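Local coordinates for adhesion and penetration protein autotransporter (Haemophilus influenzae, PDB 3SYJ) that mediates bacterial aggregation through self-association of its passenger domain, promotes adherence to and invasion of host cells, and is probably a serine protease, at residues Asp260-Phe263 with Glu264-His268; Gln436-Asp439 with Gln440-Gln444; Leu601-Arg604 with Trp605-Glu609. One frame throughout, in Å; residues are numbered along the deposited sequence.

Interaction 1 (Asp260-Phe263 with Glu264-His268); sequences DEIF and ERDLH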
ATOM      1  N   ASP A 260      30.345   8.680  66.311  1.00 26.28           N
ATOM      2  CA  ASP A 260      31.643   9.017  65.735  1.00 25.82           C
ATOM      3  C   ASP A 260      32.780   8.492  66.598  1.00 29.12           C
ATOM      4  O   ASP A 260      33.792   8.022  66.080  1.00 32.50           O
ATOM      5  CB  ASP A 260      31.784  10.529  65.528  1.00 27.96           C
ATOM      6  CG  ASP A 260      30.968  11.034  64.347  1.00 33.06           C
ATOM      7  OD1 ASP A 260      30.429  10.191  63.595  1.00 28.26           O
ATOM      8  OD2 ASP A 260      30.865  12.272  64.169  1.00 32.96           O
ATOM      9  N   GLU A 261      32.617   8.556  67.914  1.00 27.07           N
ATOM     10  CA  GLU A 261      33.638   8.019  68.806  1.00 32.06           C
ATOM     11  C   GLU A 261      33.783   6.504  68.662  1.00 32.30           C
ATOM     12  O   GLU A 261      34.889   5.975  68.719  1.00 30.06           O
ATOM     13  CB  GLU A 261      33.348   8.388  70.257  1.00 31.05           C
ATOM     14  CG  GLU A 261      33.507   9.867  70.550  1.00 34.98           C
ATOM     15  CD  GLU A 261      33.074  10.223  71.954  1.00 39.93           C
ATOM     16  OE1 GLU A 261      32.894   9.295  72.768  1.00 41.67           O
ATOM     17  OE2 GLU A 261      32.909  11.429  72.242  1.00 49.61           O
ATOM     18  N   ILE A 262      32.662   5.810  68.482  1.00 30.36           N
ATOM     19  CA  ILE A 262      32.686   4.364  68.308  1.00 28.50           C
ATOM     20  C   ILE A 262      33.362   4.034  66.988  1.00 26.67           C
ATOM     21  O   ILE A 262      34.197   3.144  66.905  1.00 30.57           O
ATOM     22  CB  ILE A 262      31.257   3.767  68.276  1.00 27.88           C
ATOM     23  CG1 ILE A 262      30.499   4.078  69.568  1.00 24.90           C
ATOM     24  CG2 ILE A 262      31.303   2.265  68.000  1.00 22.81           C
ATOM     25  CD1 ILE A 262      31.273   3.781  70.825  1.00 30.68           C
ATOM     26  N   PHE A 263      32.992   4.768  65.949  1.00 30.65           N
ATOM     27  CA  PHE A 263      33.464   4.469  64.613  1.00 27.09           C
ATOM     28  C   PHE A 263      34.973   4.638  64.506  1.00 31.27           C
ATOM     29  O   PHE A 263      35.659   3.764  63.981  1.00 33.65           O
ATOM     30  CB  PHE A 263      32.758   5.356  63.595  1.00 26.26           C
ATOM     31  CG  PHE A 263      32.955   4.923  62.166  1.00 31.61           C
ATOM     32  CD1 PHE A 263      32.173   3.919  61.617  1.00 27.38           C
ATOM     33  CD2 PHE A 263      33.908   5.533  61.366  1.00 31.29           C
ATOM     34  CE1 PHE A 263      32.341   3.528  60.304  1.00 30.48           C
ATOM     35  CE2 PHE A 263      34.079   5.144  60.051  1.00 26.04           C
ATOM     36  CZ  PHE A 263      33.294   4.141  59.520  1.00 25.48           C
ATOM     37  N   GLU A 264      35.480   5.763  65.001  1.00 30.45           N
ATOM     38  CA  GLU A 264      36.908   6.079  64.918  1.00 34.34           C
ATOM     39  C   GLU A 264      37.748   5.124  65.757  1.00 34.08           C
ATOM     40  O   GLU A 264      38.936   4.930  65.494  1.00 35.98           O
ATOM     41  CB  GLU A 264      37.169   7.530  65.330  1.00 32.80           C
ATOM     42  CG  GLU A 264      36.764   8.539  64.256  1.00 39.79           C
ATOM     43  CD  GLU A 264      36.554   9.949  64.795  1.00 56.47           C
ATOM     44  OE1 GLU A 264      36.539  10.127  66.036  1.00 55.07           O
ATOM     45  OE2 GLU A 264      36.399  10.880  63.971  1.00 56.06           O
ATOM     46  N   ARG A 265      37.122   4.525  66.762  1.00 28.61           N
ATOM     47  CA  ARG A 265      37.770   3.510  67.578  1.00 32.77           C
ATOM     48  C   ARG A 265      38.045   2.233  66.769  1.00 36.14           C
ATOM     49  O   ARG A 265      39.019   1.525  67.020  1.00 36.16           O
ATOM     50  CB  ARG A 265      36.886   3.207  68.788  1.00 33.93           C
ATOM     51  CG  ARG A 265      37.438   2.208  69.783  1.00 41.74           C
ATOM     52  CD  ARG A 265      36.487   2.091  70.981  1.00 44.74           C
ATOM     53  NE  ARG A 265      36.187   3.403  71.555  1.00 46.44           N
ATOM     54  CZ  ARG A 265      35.049   3.717  72.173  1.00 43.97           C
ATOM     55  NH1 ARG A 265      34.084   2.814  72.303  1.00 40.07           N
ATOM     56  NH2 ARG A 265      34.872   4.943  72.653  1.00 42.75           N
ATOM     57  N   ASP A 266      37.187   1.950  65.795  1.00 33.35           N
ATOM     58  CA  ASP A 266      37.303   0.735  64.994  1.00 29.27           C
ATOM     59  C   ASP A 266      38.002   0.972  63.655  1.00 27.27           C
ATOM     60  O   ASP A 266      38.460   0.032  63.015  1.00 29.22           O
ATOM     61  CB  ASP A 266      35.920   0.128  64.750  1.00 30.03           C
ATOM     62  CG  ASP A 266      35.231  -0.305  66.037  1.00 38.48           C
ATOM     63  OD1 ASP A 266      35.906  -0.941  66.881  1.00 34.78           O
ATOM     64  OD2 ASP A 266      34.014  -0.014  66.197  1.00 29.63           O
ATOM     65  N   LEU A 267      38.073   2.226  63.227  1.00 30.70           N
ATOM     66  CA  LEU A 267      38.704   2.565  61.956  1.00 32.60           C
ATOM     67  C   LEU A 267      39.613   3.766  62.152  1.00 39.00           C
ATOM     68  O   LEU A 267      39.169   4.912  62.052  1.00 35.91           O
ATOM     69  CB  LEU A 267      37.646   2.863  60.885  1.00 30.35           C
ATOM     70  CG  LEU A 267      38.096   3.351  59.499  1.00 36.94           C
ATOM     71  CD1 LEU A 267      39.418   2.721  59.081  1.00 33.63           C
ATOM     72  CD2 LEU A 267      37.016   3.112  58.428  1.00 28.60           C
ATOM     73  N   HIS A 268      40.886   3.493  62.429  1.00 37.23           N
ATOM     74  CA  HIS A 268      41.848   4.533  62.777  1.00 38.16           C
ATOM     75  C   HIS A 268      43.170   4.402  62.008  1.00 37.52           C
ATOM     76  O   HIS A 268      44.054   5.249  62.127  1.00 45.10           O
ATOM     77  CB  HIS A 268      42.117   4.505  64.286  1.00 31.96           C
ATOM     78  CG  HIS A 268      42.636   3.189  64.782  1.00 42.55           C
ATOM     79  ND1 HIS A 268      41.826   2.085  64.946  1.00 39.25           N
ATOM     80  CD2 HIS A 268      43.884   2.800  65.142  1.00 40.50           C
ATOM     81  CE1 HIS A 268      42.552   1.071  65.388  1.00 41.55           C
ATOM     82  NE2 HIS A 268      43.803   1.479  65.515  1.00 44.01           N
TER
HETATM   83  O   HOH W   1      33.135   6.753  73.670  1.00 37.77           O
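Phe263 and Leu267 run alongside each other in the same direction, on helix 256-266 and the residues that follow. The ring carbon CE2 of Phe263 meets the methyl CD2 of Leu267 at 3.9 Å, an apolar contact that suits two bulky hydrocarbon groups four residues apart. Glu261 and Arg265, with the same spacing, carry opposite charges close enough for one water to join them: it gives a hydrogen to Glu261 OE1 and takes one from Arg265 NH2, each at 2.7 Å from its oxygen. The water sits in the plane of the guanidinium at its edge, and the bend at chi3 (-53°) turns the arginine toward it. Beside this bridge, methyl CD1 of Ile262 touches Arg265 NH1 at 3.3 Å.

In the backbone, Glu264 N binds Asp260 O at 3.0 Å, whereas Arg265 N has just weak bonds to Glu261 O and Ile262 O. Phe263 O receives both Asp266 N and Leu267 N, the former from above the carbonyl plane. Asp266 is buried, and a carboxylate suits the place because OD2 is hydrogen-bonded to Tyr67 OH. Ile262 packs on Asn102 and Leu267 reaches Thr339, tying the helix after strand 249-253 to nearby loops just before strand 269-272 opens the parallel sheet.

Interaction 2 (Gln436-Asp439 with Gln440-Gln444); sequences QADD and QGNKQ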
ATOM      1  N   GLN A 436      41.002 -17.239  37.644  1.00 19.44           N
ATOM      2  CA  GLN A 436      41.897 -18.035  36.812  1.00 21.93           C
ATOM      3  C   GLN A 436      41.917 -19.480  37.287  1.00 19.64           C
ATOM      4  O   GLN A 436      41.890 -19.744  38.488  1.00 19.76           O
ATOM      5  CB  GLN A 436      43.322 -17.500  36.906  1.00 22.70           C
ATOM      6  CG  GLN A 436      43.452 -15.996  36.986  1.00 31.01           C
ATOM      7  CD  GLN A 436      43.280 -15.320  35.646  1.00 37.72           C
ATOM      8  OE1 GLN A 436      42.174 -15.253  35.106  1.00 35.51           O
ATOM      9  NE2 GLN A 436      44.376 -14.797  35.104  1.00 40.51           N
ATOM     10  N   ALA A 437      41.995 -20.415  36.346  1.00 22.21           N
ATOM     11  CA  ALA A 437      42.167 -21.826  36.680  1.00 22.73           C
ATOM     12  C   ALA A 437      43.462 -22.023  37.461  1.00 22.87           C
ATOM     13  O   ALA A 437      44.427 -21.302  37.252  1.00 24.05           O
ATOM     14  CB  ALA A 437      42.185 -22.669  35.415  1.00 21.53           C
ATOM     15  N   ASP A 438      43.477 -22.984  38.376  1.00 19.98           N
ATOM     16  CA  ASP A 438      44.719 -23.324  39.051  1.00 22.61           C
ATOM     17  C   ASP A 438      45.469 -24.343  38.193  1.00 26.22           C
ATOM     18  O   ASP A 438      45.031 -24.659  37.087  1.00 23.51           O
ATOM     19  CB  ASP A 438      44.483 -23.808  40.490  1.00 23.68           C
ATOM     20  CG  ASP A 438      43.688 -25.110  40.572  1.00 26.86           C
ATOM     21  OD1 ASP A 438      43.327 -25.701  39.527  1.00 22.36           O
ATOM     22  OD2 ASP A 438      43.428 -25.548  41.711  1.00 28.87           O
ATOM     23  N   ASP A 439      46.602 -24.838  38.679  1.00 31.91           N
ATOM     24  CA  ASP A 439      47.415 -25.759  37.881  1.00 33.43           C
ATOM     25  C   ASP A 439      46.629 -27.027  37.551  1.00 31.01           C
ATOM     26  O   ASP A 439      46.794 -27.612  36.480  1.00 34.67           O
ATOM     27  CB  ASP A 439      48.730 -26.108  38.593  1.00 32.49           C
ATOM     28  CG  ASP A 439      49.685 -24.916  38.693  1.00 40.01           C
ATOM     29  OD1 ASP A 439      49.549 -23.958  37.899  1.00 39.07           O
ATOM     30  OD2 ASP A 439      50.577 -24.937  39.568  1.00 43.36           O
ATOM     31  N   GLN A 440      45.761 -27.435  38.468  1.00 27.90           N
ATOM     32  CA  GLN A 440      44.969 -28.647  38.288  1.00 27.69           C
ATOM     33  C   GLN A 440      43.720 -28.425  37.429  1.00 26.45           C
ATOM     34  O   GLN A 440      42.990 -29.366  37.144  1.00 24.64           O
ATOM     35  CB  GLN A 440      44.582 -29.239  39.647  1.00 29.61           C
ATOM     36  CG  GLN A 440      45.760 -29.752  40.472  1.00 27.94           C
ATOM     37  CD  GLN A 440      46.794 -28.671  40.785  1.00 41.68           C
ATOM     38  OE1 GLN A 440      46.448 -27.560  41.203  1.00 37.08           O
ATOM     39  NE2 GLN A 440      48.074 -28.997  40.589  1.00 37.07           N
ATOM     40  N   GLY A 441      43.467 -27.184  37.023  1.00 28.41           N
ATOM     41  CA  GLY A 441      42.329 -26.898  36.162  1.00 29.06           C
ATOM     42  C   GLY A 441      41.037 -26.462  36.845  1.00 23.89           C
ATOM     43  O   GLY A 441      40.046 -26.174  36.174  1.00 22.03           O
ATOM     44  N   ASN A 442      41.045 -26.418  38.175  1.00 21.47           N
ATOM     45  CA  ASN A 442      39.918 -25.892  38.951  1.00 23.61           C
ATOM     46  C   ASN A 442      39.747 -24.392  38.785  1.00 20.41           C
ATOM     47  O   ASN A 442      40.720 -23.645  38.859  1.00 27.07           O
ATOM     48  CB  ASN A 442      40.127 -26.182  40.437  1.00 22.75           C
ATOM     49  CG  ASN A 442      40.436 -27.633  40.700  1.00 28.69           C
ATOM     50  OD1 ASN A 442      39.743 -28.519  40.201  1.00 26.90           O
ATOM     51  ND2 ASN A 442      41.488 -27.889  41.484  1.00 27.72           N
ATOM     52  N   LYS A 443      38.508 -23.951  38.596  1.00 20.12           N
ATOM     53  CA  LYS A 443      38.196 -22.532  38.432  1.00 19.11           C
ATOM     54  C   LYS A 443      36.782 -22.229  38.932  1.00 22.79           C
ATOM     55  O   LYS A 443      35.803 -22.758  38.401  1.00 18.94           O
ATOM     56  CB  LYS A 443      38.313 -22.134  36.961  1.00 20.86           C
ATOM     57  CG  LYS A 443      38.143 -20.641  36.694  1.00 25.95           C
ATOM     58  CD  LYS A 443      38.398 -20.311  35.225  1.00 22.99           C
ATOM     59  CE  LYS A 443      37.365 -20.974  34.331  1.00 23.21           C
ATOM     60  NZ  LYS A 443      37.452 -20.495  32.930  1.00 21.01           N
ATOM     61  N   GLN A 444      36.681 -21.385  39.956  1.00 20.86           N
ATOM     62  CA  GLN A 444      35.384 -20.973  40.504  1.00 16.68           C
ATOM     63  C   GLN A 444      35.528 -19.657  41.251  1.00 16.72           C
ATOM     64  O   GLN A 444      36.340 -19.545  42.175  1.00 18.75           O
ATOM     65  CB  GLN A 444      34.814 -22.045  41.434  1.00 18.31           C
ATOM     66  CG  GLN A 444      33.563 -21.614  42.198  1.00 20.14           C
ATOM     67  CD  GLN A 444      33.021 -22.712  43.097  1.00 21.50           C
ATOM     68  OE1 GLN A 444      33.289 -22.741  44.301  1.00 22.86           O
ATOM     69  NE2 GLN A 444      32.276 -23.635  42.513  1.00 16.87           N
TER
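Asp438 grips Asn442 through both carboxylate oxygens across a tight reversal of the chain, in the loop between strands 430-433 and 449-452 of the beta-helix. The straighter of the two side-chain bonds is Asn442 ND2 to Asp438 OD2, 3.0 Å, with an N-H...O angle of 152°. It uses the syn lone pair of OD2, the oxygen lying slightly out of the plane of the Asn442 amide. The carboxylate and amide planes are 59° apart, so the groups meet at a slant and do not stack. The second bond, from the backbone N of Asn442 to Asp438 OD1 at 2.7 Å, is bent and weak. A chi1 of 64° sets the carboxylate between the backbone N and the carbonyl carbon of Asp438, folding it over the turn.

Two backbone hydrogen bonds close the loop. Gly441 N reaches Asp438 O at 3.0 Å, completing a type I beta turn with Asp439 and Gln440 at its corners; Asp438 N in turn donates to Asn442 O at 2.9 Å. Glycine suits position 441 because its positive phi would press a CB against the preceding carbonyl oxygen. Asn442 O is also approached by the CA-H of Ala437 at 3.2 Å.

Packing is slight. The methylenes of Lys443 run beside the backbone of Gln436 and Ala437, CD coming within 3.8 Å of Ala437 N, while its NZ forms a salt bridge with Asp462.

Asp438 therefore serves the reversal with its backbone N, its carbonyl and both carboxylate oxygens, and the short amide of Asn442 places ND2 close enough to donate to OD2. In an exposed loop with little apolar packing, these polar bonds are probably the main local restraint on the turn. The amide hydrogens facing the carboxylate would be expected to stabilise its negative charge.

Interaction 3 (Leu601-Arg604 with Trp605-Glu609); sequences LNKR and WSEME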
ATOM      1  N   LEU A 601      -2.660 -12.191  61.386  1.00 15.31           N
ATOM      2  CA  LEU A 601      -3.685 -12.276  62.429  1.00 21.64           C
ATOM      3  C   LEU A 601      -4.361 -13.657  62.530  1.00 22.03           C
ATOM      4  O   LEU A 601      -4.520 -14.362  61.534  1.00 17.74           O
ATOM      5  CB  LEU A 601      -4.735 -11.172  62.254  1.00 19.68           C
ATOM      6  CG  LEU A 601      -4.253  -9.726  62.401  1.00 20.23           C
ATOM      7  CD1 LEU A 601      -5.374  -8.758  62.104  1.00 16.32           C
ATOM      8  CD2 LEU A 601      -3.698  -9.492  63.789  1.00 21.46           C
ATOM      9  N   ASN A 602      -4.763 -14.031  63.741  1.00 23.45           N
ATOM     10  CA  ASN A 602      -5.480 -15.290  63.936  1.00 26.82           C
ATOM     11  C   ASN A 602      -6.891 -15.237  63.362  1.00 21.62           C
ATOM     12  O   ASN A 602      -7.333 -14.198  62.867  1.00 18.98           O
ATOM     13  CB  ASN A 602      -5.523 -15.687  65.418  1.00 23.11           C
ATOM     14  CG  ASN A 602      -6.336 -14.719  66.263  1.00 26.58           C
ATOM     15  OD1 ASN A 602      -7.191 -13.990  65.753  1.00 28.31           O
ATOM     16  ND2 ASN A 602      -6.070 -14.708  67.566  1.00 19.01           N
ATOM     17  N   LYS A 603      -7.581 -16.369  63.433  1.00 23.37           N
ATOM     18  CA  LYS A 603      -8.944 -16.498  62.925  1.00 25.58           C
ATOM     19  C   LYS A 603      -9.830 -15.354  63.392  1.00 23.95           C
ATOM     20  O   LYS A 603     -10.532 -14.729  62.598  1.00 26.41           O
ATOM     21  CB  LYS A 603      -9.549 -17.813  63.416  1.00 28.98           C
ATOM     22  CG  LYS A 603      -9.637 -18.917  62.384  1.00 34.71           C
ATOM     23  CD  LYS A 603     -11.028 -18.962  61.776  1.00 40.04           C
ATOM     24  CE  LYS A 603     -11.400 -20.375  61.355  1.00 54.28           C
ATOM     25  NZ  LYS A 603     -12.881 -20.577  61.353  1.00 57.50           N
ATOM     26  N   ARG A 604      -9.782 -15.085  64.689  1.00 19.65           N
ATOM     27  CA  ARG A 604     -10.696 -14.152  65.327  1.00 25.44           C
ATOM     28  C   ARG A 604     -10.550 -12.725  64.825  1.00 22.56           C
ATOM     29  O   ARG A 604     -11.514 -12.106  64.373  1.00 21.69           O
ATOM     30  CB  ARG A 604     -10.504 -14.173  66.842  1.00 23.20           C
ATOM     31  CG  ARG A 604     -11.308 -13.114  67.564  1.00 24.56           C
ATOM     32  CD  ARG A 604     -10.954 -13.082  69.030  1.00 28.57           C
ATOM     33  NE  ARG A 604     -11.765 -12.117  69.759  1.00 35.03           N
ATOM     34  CZ  ARG A 604     -11.629 -11.864  71.057  1.00 39.16           C
ATOM     35  NH1 ARG A 604     -10.704 -12.506  71.765  1.00 41.90           N
ATOM     36  NH2 ARG A 604     -12.412 -10.970  71.646  1.00 36.55           N
ATOM     37  N   TRP A 605      -9.344 -12.192  64.929  1.00 23.22           N
ATOM     38  CA  TRP A 605      -9.138 -10.798  64.567  1.00 21.68           C
ATOM     39  C   TRP A 605      -9.119 -10.568  63.061  1.00 19.71           C
ATOM     40  O   TRP A 605      -9.473  -9.485  62.598  1.00 20.26           O
ATOM     41  CB  TRP A 605      -7.933 -10.213  65.301  1.00 18.04           C
ATOM     42  CG  TRP A 605      -8.268 -10.008  66.753  1.00 30.15           C
ATOM     43  CD1 TRP A 605      -9.309  -9.255  67.265  1.00 28.98           C
ATOM     44  CD2 TRP A 605      -7.601 -10.574  67.874  1.00 22.28           C
ATOM     45  NE1 TRP A 605      -9.309  -9.314  68.636  1.00 30.72           N
ATOM     46  CE2 TRP A 605      -8.272 -10.118  69.035  1.00 28.98           C
ATOM     47  CE3 TRP A 605      -6.494 -11.410  68.016  1.00 26.08           C
ATOM     48  CZ2 TRP A 605      -7.869 -10.473  70.314  1.00 37.00           C
ATOM     49  CZ3 TRP A 605      -6.095 -11.767  69.290  1.00 37.32           C
ATOM     50  CH2 TRP A 605      -6.781 -11.300  70.424  1.00 42.68           C
ATOM     51  N   SER A 606      -8.761 -11.598  62.296  1.00 18.24           N
ATOM     52  CA  SER A 606      -8.936 -11.558  60.849  1.00 14.92           C
ATOM     53  C   SER A 606     -10.413 -11.387  60.490  1.00 21.35           C
ATOM     54  O   SER A 606     -10.764 -10.578  59.622  1.00 19.16           O
ATOM     55  CB  SER A 606      -8.391 -12.831  60.201  1.00 17.45           C
ATOM     56  OG  SER A 606      -6.981 -12.909  60.333  1.00 16.51           O
ATOM     57  N   GLU A 607     -11.277 -12.150  61.158  1.00 21.49           N
ATOM     58  CA  GLU A 607     -12.717 -12.072  60.907  1.00 20.52           C
ATOM     59  C   GLU A 607     -13.275 -10.703  61.284  1.00 18.99           C
ATOM     60  O   GLU A 607     -14.130 -10.158  60.591  1.00 20.67           O
ATOM     61  CB  GLU A 607     -13.455 -13.168  61.666  1.00 25.17           C
ATOM     62  CG  GLU A 607     -13.460 -14.505  60.957  1.00 32.00           C
ATOM     63  CD  GLU A 607     -13.595 -15.669  61.923  1.00 38.03           C
ATOM     64  OE1 GLU A 607     -14.310 -15.517  62.938  1.00 37.35           O
ATOM     65  OE2 GLU A 607     -12.982 -16.730  61.668  1.00 38.40           O
ATOM     66  N   MET A 608     -12.777 -10.155  62.385  1.00 16.50           N
ATOM     67  CA  MET A 608     -13.167  -8.834  62.838  1.00 17.45           C
ATOM     68  C   MET A 608     -12.755  -7.779  61.820  1.00 19.84           C
ATOM     69  O   MET A 608     -13.534  -6.888  61.471  1.00 20.35           O
ATOM     70  CB  MET A 608     -12.539  -8.551  64.203  1.00 20.20           C
ATOM     71  CG  MET A 608     -12.981  -7.249  64.826  1.00 22.50           C
ATOM     72  SD  MET A 608     -12.932  -7.228  66.629  1.00 21.94           S
ATOM     73  CE  MET A 608     -13.188  -5.474  66.860  1.00 23.08           C
ATOM     74  N   GLU A 609     -11.526  -7.892  61.330  1.00 21.79           N
ATOM     75  CA  GLU A 609     -11.020  -6.967  60.329  1.00 20.40           C
ATOM     76  C   GLU A 609     -11.651  -7.213  58.954  1.00 19.27           C
ATOM     77  O   GLU A 609     -11.711  -6.310  58.121  1.00 19.04           O
ATOM     78  CB  GLU A 609      -9.487  -7.040  60.264  1.00 18.29           C
ATOM     79  CG  GLU A 609      -8.838  -6.107  59.252  1.00 16.50           C
ATOM     80  CD  GLU A 609      -9.079  -4.635  59.533  1.00 17.82           C
ATOM     81  OE1 GLU A 609      -9.510  -4.284  60.651  1.00 20.06           O
ATOM     82  OE2 GLU A 609      -8.821  -3.821  58.629  1.00 19.58           O
TER
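Asn602 caps the helix that carries Trp605: its OD1 accepts Trp605 N at 2.9 Å, almost straight at 173°. Asparagine suits an N-cap, since its short amide can curl back to an N-H of the first turn. The carbonyl of Asn602 takes two more bonds, from Ser606 N at 3.0 Å and from Ser606 OG at 2.9 Å, the hydroxyl arriving from above the carbonyl plane. Glu607 N and Met608 N continue the ladder to Lys603 O and Arg604 O.

Arg604 and Asn602 approach the indole from the same side. The extended Arg604 lays CD over the five-membered ring of Trp605, 4.2 Å from its centroid, a CH-pi contact; the guanidinium follows, its plane within 15° of the ring. The Asn602 amide comes in obliquely, ND2 3.4 Å from CE3 of Trp605. The indole NE1 is buried with no hydrogen-bond partner in the model.

Lys603 NZ and Glu607 OE2 form only a long salt bridge, 3.9 Å.

Helix 603-609 sits in the second beta-solenoid repeat region but faces the protease. Trp605 meets Trp161 of strand 159-162 with the ring planes at about 90°, Leu601 packs on Val171 of strand 168-172, and Glu609 forms a salt bridge with Lys34.

How the interactions relate
The three local contacts follow one another along the passenger domain without touching. The centres of interactions 1 and 2 are about 40 Å apart, those of 1 and 3 about 48 Å, and those of 2 and 3 about 58 Å. Interaction 1 lies on the helix through which the chain passes from the N-terminal protease into the beta-helix. Interaction 2 is a surface turn in the loop between strands 430-433 and 449-452 of that beta-helix. Interaction 3 begins a helix that departs from the solenoid farther on and packs back on the protease. Thus interactions 1 and 3 mark two separate junctions of protease and solenoid, while interaction 2 belongs to the solenoid alone.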